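Local coordinates for putative spindle pole body component alp6 protein (Chaetomium thermophilum, PDB 6L7R), which probably takes part in binding gamma-tubulin and microtubule minus ends as a GCP3-type subunit, this chain being its helical N-terminal piece, at residues R8-N11 / A12-S15; Q75-R78 / F79-Y83. All coordinates share one frame; numbering follows the deposited sequence.

Both contacts are local, each lying within a single helix of this all-helical N-terminal piece of GCP3. Interaction 1 comes first along the chain, in helix 6-20, which packs on helix 29-47. Interaction 2 follows in helix 76-88 and includes that helix's beginning; its inner face meets helix 59-70. Their centres are 31 Å apart, with about 22 Å between nearest atoms, and they sit on opposite sides of the chain's centre, so neither touches the other. In both, one face of the helix packs within the chain while other side chains meet the chain of another protein, which is consistent with a partner held at two well-separated places.

Interaction 1 (R8-N11 / A12-S15); sequences RINN and AIDS
The carboxylate of Asp14 lies flat beneath the backbone carbonyl of Asn10, whose O sits almost squarely over Asp14 CG at 3.2 Å. Both groups are acceptors, so this is a face contact and not a hydrogen bond. CG of Asp14 is placed there by standing beside its own backbone N, opposite the carbonyl carbon (chi1 -68°). The flat amide of Asn10 meets its neighbour at its oxygen end, OD1 lying 3.8 Å from Ile13 CD1, with the two side chains alongside each other; OD1 also receives a weak hydrogen bond from Arg43. One turn back, the CG2 branch of Ile9 approaches the same Ile13 CD1 at 3.9 Å, and Ile13 CG1 rests 3.3 Å from Ile9 O. An alanine in place of Asp14 would probably uncover the side of the Asn10 carbonyl and open a gap beside Phe39, on which the aspartate packs. A water donates to Asn11 O and also bonds Ser15 OG, bridging the two residues. Along the backbone, Asp14 N donates to Asn10 O at 2.9 Å. The same i to i+4 bonding joins Ala12 N to Arg8 O, Ile13 N to Ile9 O and Ser15 N to Asn11 O, as in any alpha-helix. Asn10, Ile13 and Asp14 meet helix 29-47, and Arg8, Ile9, Ala12 and again Ile13 reach the chain of another protein, so helix 6-20 lies between helix 29-47 and a bound partner chain.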
loop_
_atom_site.group_PDB
_atom_site.type_symbol
_atom_site.label_atom_id
_atom_site.label_comp_id
_atom_site.label_asym_id
_atom_site.label_seq_id
_atom_site.Cartn_x
_atom_site.Cartn_y
_atom_site.Cartn_z
ATOM N N ARG A 8 11.666 9.992 -0.195
ATOM C CA ARG A 8 11.327 8.738 0.478
ATOM C C ARG A 8 10.198 8.002 -0.229
ATOM O O ARG A 8 10.152 6.763 -0.209
ATOM C CB ARG A 8 10.983 9.011 1.945
ATOM C CG ARG A 8 12.102 9.733 2.670
ATOM C CD ARG A 8 12.185 9.365 4.131
ATOM N NE ARG A 8 10.990 9.758 4.869
ATOM C CZ ARG A 8 10.670 9.277 6.067
ATOM N NH1 ARG A 8 11.461 8.387 6.656
ATOM N NH2 ARG A 8 9.564 9.683 6.678
ATOM N N ILE A 9 9.296 8.736 -0.881
ATOM C CA ILE A 9 8.218 8.092 -1.627
ATOM C C ILE A 9 8.764 7.424 -2.883
ATOM O O ILE A 9 8.435 6.274 -3.185
ATOM C CB ILE A 9 7.122 9.124 -1.941
ATOM C CG1 ILE A 9 6.404 9.543 -0.643
ATOM C CG2 ILE A 9 6.159 8.595 -3.005
ATOM C CD1 ILE A 9 5.588 10.821 -0.774
ATOM N N ASN A 10 9.641 8.113 -3.609
ATOM C CA ASN A 10 10.219 7.520 -4.811
ATOM C C ASN A 10 11.098 6.314 -4.487
ATOM O O ASN A 10 11.130 5.344 -5.253
ATOM C CB ASN A 10 11.029 8.570 -5.580
ATOM C CG ASN A 10 10.149 9.593 -6.272
ATOM O OD1 ASN A 10 8.961 9.358 -6.502
ATOM N ND2 ASN A 10 10.735 10.732 -6.621
ATOM N N ASN A 11 11.853 6.368 -3.390
ATOM C CA ASN A 11 12.618 5.193 -2.985
ATOM C C ASN A 11 11.688 4.013 -2.717
ATOM O O ASN A 11 11.998 2.869 -3.077
ATOM C CB ASN A 11 13.460 5.495 -1.742
ATOM C CG ASN A 11 14.607 6.438 -2.027
ATOM O OD1 ASN A 11 14.982 6.654 -3.180
ATOM N ND2 ASN A 11 15.187 6.995 -0.970
ATOM N N ALA A 12 10.531 4.280 -2.108
ATOM C CA ALA A 12 9.560 3.217 -1.875
ATOM C C ALA A 12 8.969 2.722 -3.189
ATOM O O ALA A 12 8.750 1.512 -3.369
ATOM C CB ALA A 12 8.458 3.710 -0.938
ATOM N N ILE A 13 8.706 3.640 -4.124
ATOM C CA ILE A 13 8.173 3.220 -5.415
ATOM C C ILE A 13 9.164 2.311 -6.119
ATOM O O ILE A 13 8.786 1.273 -6.678
ATOM C CB ILE A 13 7.808 4.434 -6.284
ATOM C CG1 ILE A 13 6.600 5.170 -5.691
ATOM C CG2 ILE A 13 7.524 3.975 -7.732
ATOM C CD1 ILE A 13 6.356 6.561 -6.308
ATOM N N ASP A 14 10.451 2.679 -6.099
ATOM C CA ASP A 14 11.471 1.816 -6.693
ATOM C C ASP A 14 11.393 0.412 -6.115
ATOM O O ASP A 14 11.442 -0.584 -6.848
ATOM C CB ASP A 14 12.870 2.385 -6.445
ATOM C CG ASP A 14 13.138 3.675 -7.181
ATOM O OD1 ASP A 14 12.476 3.956 -8.207
ATOM O OD2 ASP A 14 14.053 4.401 -6.730
ATOM N N SER A 15 11.249 0.318 -4.793
ATOM C CA SER A 15 11.188 -0.982 -4.142
ATOM C C SER A 15 9.959 -1.758 -4.585
ATOM O O SER A 15 10.047 -2.954 -4.892
ATOM C CB SER A 15 11.198 -0.804 -2.622
ATOM O OG SER A 15 12.462 -0.337 -2.201
HETATM O O HOH W 1 14.552 1.728 -3.551
#

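Interaction 2 (Q75-R78 / F79-Y83); sequences QALR and FSNLY
Arg78 and Leu82 come alongside each other through different first torsions: Arg78 CG swings anti to its backbone N (chi1 179°), whereas Leu82 CG stands beside its own N (chi1 -72°), and both side chains then point the same way. The meeting is between the aliphatic root of the arginine and a methyl branch, Arg78 CG to Leu82 CD1 at 4.0 Å. Leu82 CG also presses on Arg78 O at 3.3 Å. Farther out, the arginine chain bends twice and, beyond this helix, its NH1 forms a salt bridge with an acidic side chain of the chain of another protein; Leu82 also packs on an acidic side chain of that other chain. On another side of the helix, the CD1 methyl of Leu77 lies obliquely off the outer edge of the Asn81 amide, on the side of Leu77 O, 3.8 Å from both Asn81 ND2 and Asn81 OD1. Leu77 O sits over the same face of that amide, almost directly above Asn81 CG at 3.5 Å. Gln75 holds the N-cap position of helix 76-88, and its carbonyl O starts the i to i+4 pattern of an alpha-helix by accepting Phe79 N at 2.9 Å. Ser80 N and Ala76 O, Asn81 N and Leu77 O, and Leu82 N and Arg78 O continue the series. Phe79 turns its ring away from this opening turn toward helix 59-70, packing on Ile64 and Leu68. Ala76 O lies at the edge of that ring, near its plane, and Tyr83 CB sits 4.1 Å above one face of the Phe79 ring, offset toward the rim. Tyr83 OH is hydrogen-bonded to Asn58, just before helix 59-70.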
loop_
_atom_site.group_PDB
_atom_site.type_symbol
_atom_site.label_atom_id
_atom_site.label_comp_id
_atom_site.label_asym_id
_atom_site.label_seq_id
_atom_site.Cartn_x
_atom_site.Cartn_y
_atom_site.Cartn_z
ATOM N N GLN A 75 -14.448 -14.232 11.187
ATOM C CA GLN A 75 -13.395 -13.400 11.759
ATOM C C GLN A 75 -13.798 -11.936 11.886
ATOM O O GLN A 75 -12.927 -11.071 12.012
ATOM C CB GLN A 75 -12.109 -13.519 10.938
ATOM C CG GLN A 75 -11.698 -14.947 10.695
ATOM C CD GLN A 75 -11.413 -15.241 9.246
ATOM O OE1 GLN A 75 -10.917 -14.390 8.522
ATOM N NE2 GLN A 75 -11.757 -16.443 8.804
ATOM N N ALA A 76 -15.098 -11.639 11.853
ATOM C CA ALA A 76 -15.538 -10.262 12.051
ATOM C C ALA A 76 -15.179 -9.770 13.452
ATOM O O ALA A 76 -14.646 -8.665 13.617
ATOM C CB ALA A 76 -17.042 -10.155 11.800
ATOM N N LEU A 77 -15.463 -10.579 14.477
ATOM C CA LEU A 77 -15.064 -10.220 15.838
ATOM C C LEU A 77 -13.550 -10.055 15.936
ATOM O O LEU A 77 -13.055 -9.105 16.559
ATOM C CB LEU A 77 -15.564 -11.277 16.831
ATOM C CG LEU A 77 -15.093 -11.215 18.293
ATOM C CD1 LEU A 77 -15.317 -9.833 18.890
ATOM C CD2 LEU A 77 -15.777 -12.288 19.167
ATOM N N ARG A 78 -12.797 -10.962 15.310
ATOM C CA ARG A 78 -11.345 -10.866 15.348
ATOM C C ARG A 78 -10.859 -9.553 14.741
ATOM O O ARG A 78 -9.954 -8.909 15.283
ATOM C CB ARG A 78 -10.725 -12.061 14.627
ATOM C CG ARG A 78 -9.206 -12.029 14.589
ATOM C CD ARG A 78 -8.599 -13.431 14.629
ATOM N NE ARG A 78 -8.981 -14.262 13.487
ATOM C CZ ARG A 78 -8.210 -14.498 12.428
ATOM N NH1 ARG A 78 -6.999 -13.962 12.343
ATOM N NH2 ARG A 78 -8.650 -15.282 11.450
ATOM N N PHE A 79 -11.452 -9.128 13.622
ATOM C CA PHE A 79 -11.061 -7.841 13.060
ATOM C C PHE A 79 -11.359 -6.706 14.031
ATOM O O PHE A 79 -10.553 -5.779 14.178
ATOM C CB PHE A 79 -11.768 -7.560 11.737
ATOM C CG PHE A 79 -11.730 -6.103 11.370
ATOM C CD1 PHE A 79 -10.572 -5.545 10.845
ATOM C CD2 PHE A 79 -12.820 -5.279 11.618
ATOM C CE1 PHE A 79 -10.509 -4.191 10.536
ATOM C CE2 PHE A 79 -12.767 -3.929 11.326
ATOM C CZ PHE A 79 -11.615 -3.382 10.775
ATOM N N SER A 80 -12.530 -6.744 14.669
ATOM C CA SER A 80 -12.911 -5.682 15.593
ATOM C C SER A 80 -11.921 -5.574 16.748
ATOM O O SER A 80 -11.560 -4.467 17.170
ATOM C CB SER A 80 -14.325 -5.934 16.105
ATOM O OG SER A 80 -14.787 -4.835 16.861
ATOM N N ASN A 81 -11.458 -6.709 17.268
ATOM C CA ASN A 81 -10.451 -6.660 18.323
ATOM C C ASN A 81 -9.112 -6.158 17.782
ATOM O O ASN A 81 -8.412 -5.392 18.454
ATOM C CB ASN A 81 -10.305 -8.038 18.969
ATOM C CG ASN A 81 -11.569 -8.475 19.704
ATOM O OD1 ASN A 81 -12.426 -7.651 20.031
ATOM N ND2 ASN A 81 -11.692 -9.776 19.961
ATOM N N LEU A 82 -8.739 -6.575 16.570
ATOM C CA LEU A 82 -7.507 -6.063 15.969
ATOM C C LEU A 82 -7.572 -4.550 15.765
ATOM O O LEU A 82 -6.602 -3.831 16.056
ATOM C CB LEU A 82 -7.235 -6.770 14.639
ATOM C CG LEU A 82 -6.789 -8.231 14.701
ATOM C CD1 LEU A 82 -6.946 -8.924 13.349
ATOM C CD2 LEU A 82 -5.354 -8.311 15.172
ATOM N N TYR A 83 -8.716 -4.049 15.285
ATOM C CA TYR A 83 -8.874 -2.615 15.058
ATOM C C TYR A 83 -8.691 -1.837 16.349
ATOM O O TYR A 83 -8.050 -0.780 16.367
ATOM C CB TYR A 83 -10.256 -2.322 14.463
ATOM C CG TYR A 83 -10.543 -0.839 14.286
ATOM C CD1 TYR A 83 -9.821 -0.073 13.376
ATOM C CD2 TYR A 83 -11.537 -0.208 15.025
ATOM C CE1 TYR A 83 -10.077 1.286 13.213
ATOM C CE2 TYR A 83 -11.803 1.147 14.865
ATOM C CZ TYR A 83 -11.070 1.886 13.960
ATOM O OH TYR A 83 -11.331 3.228 13.803
#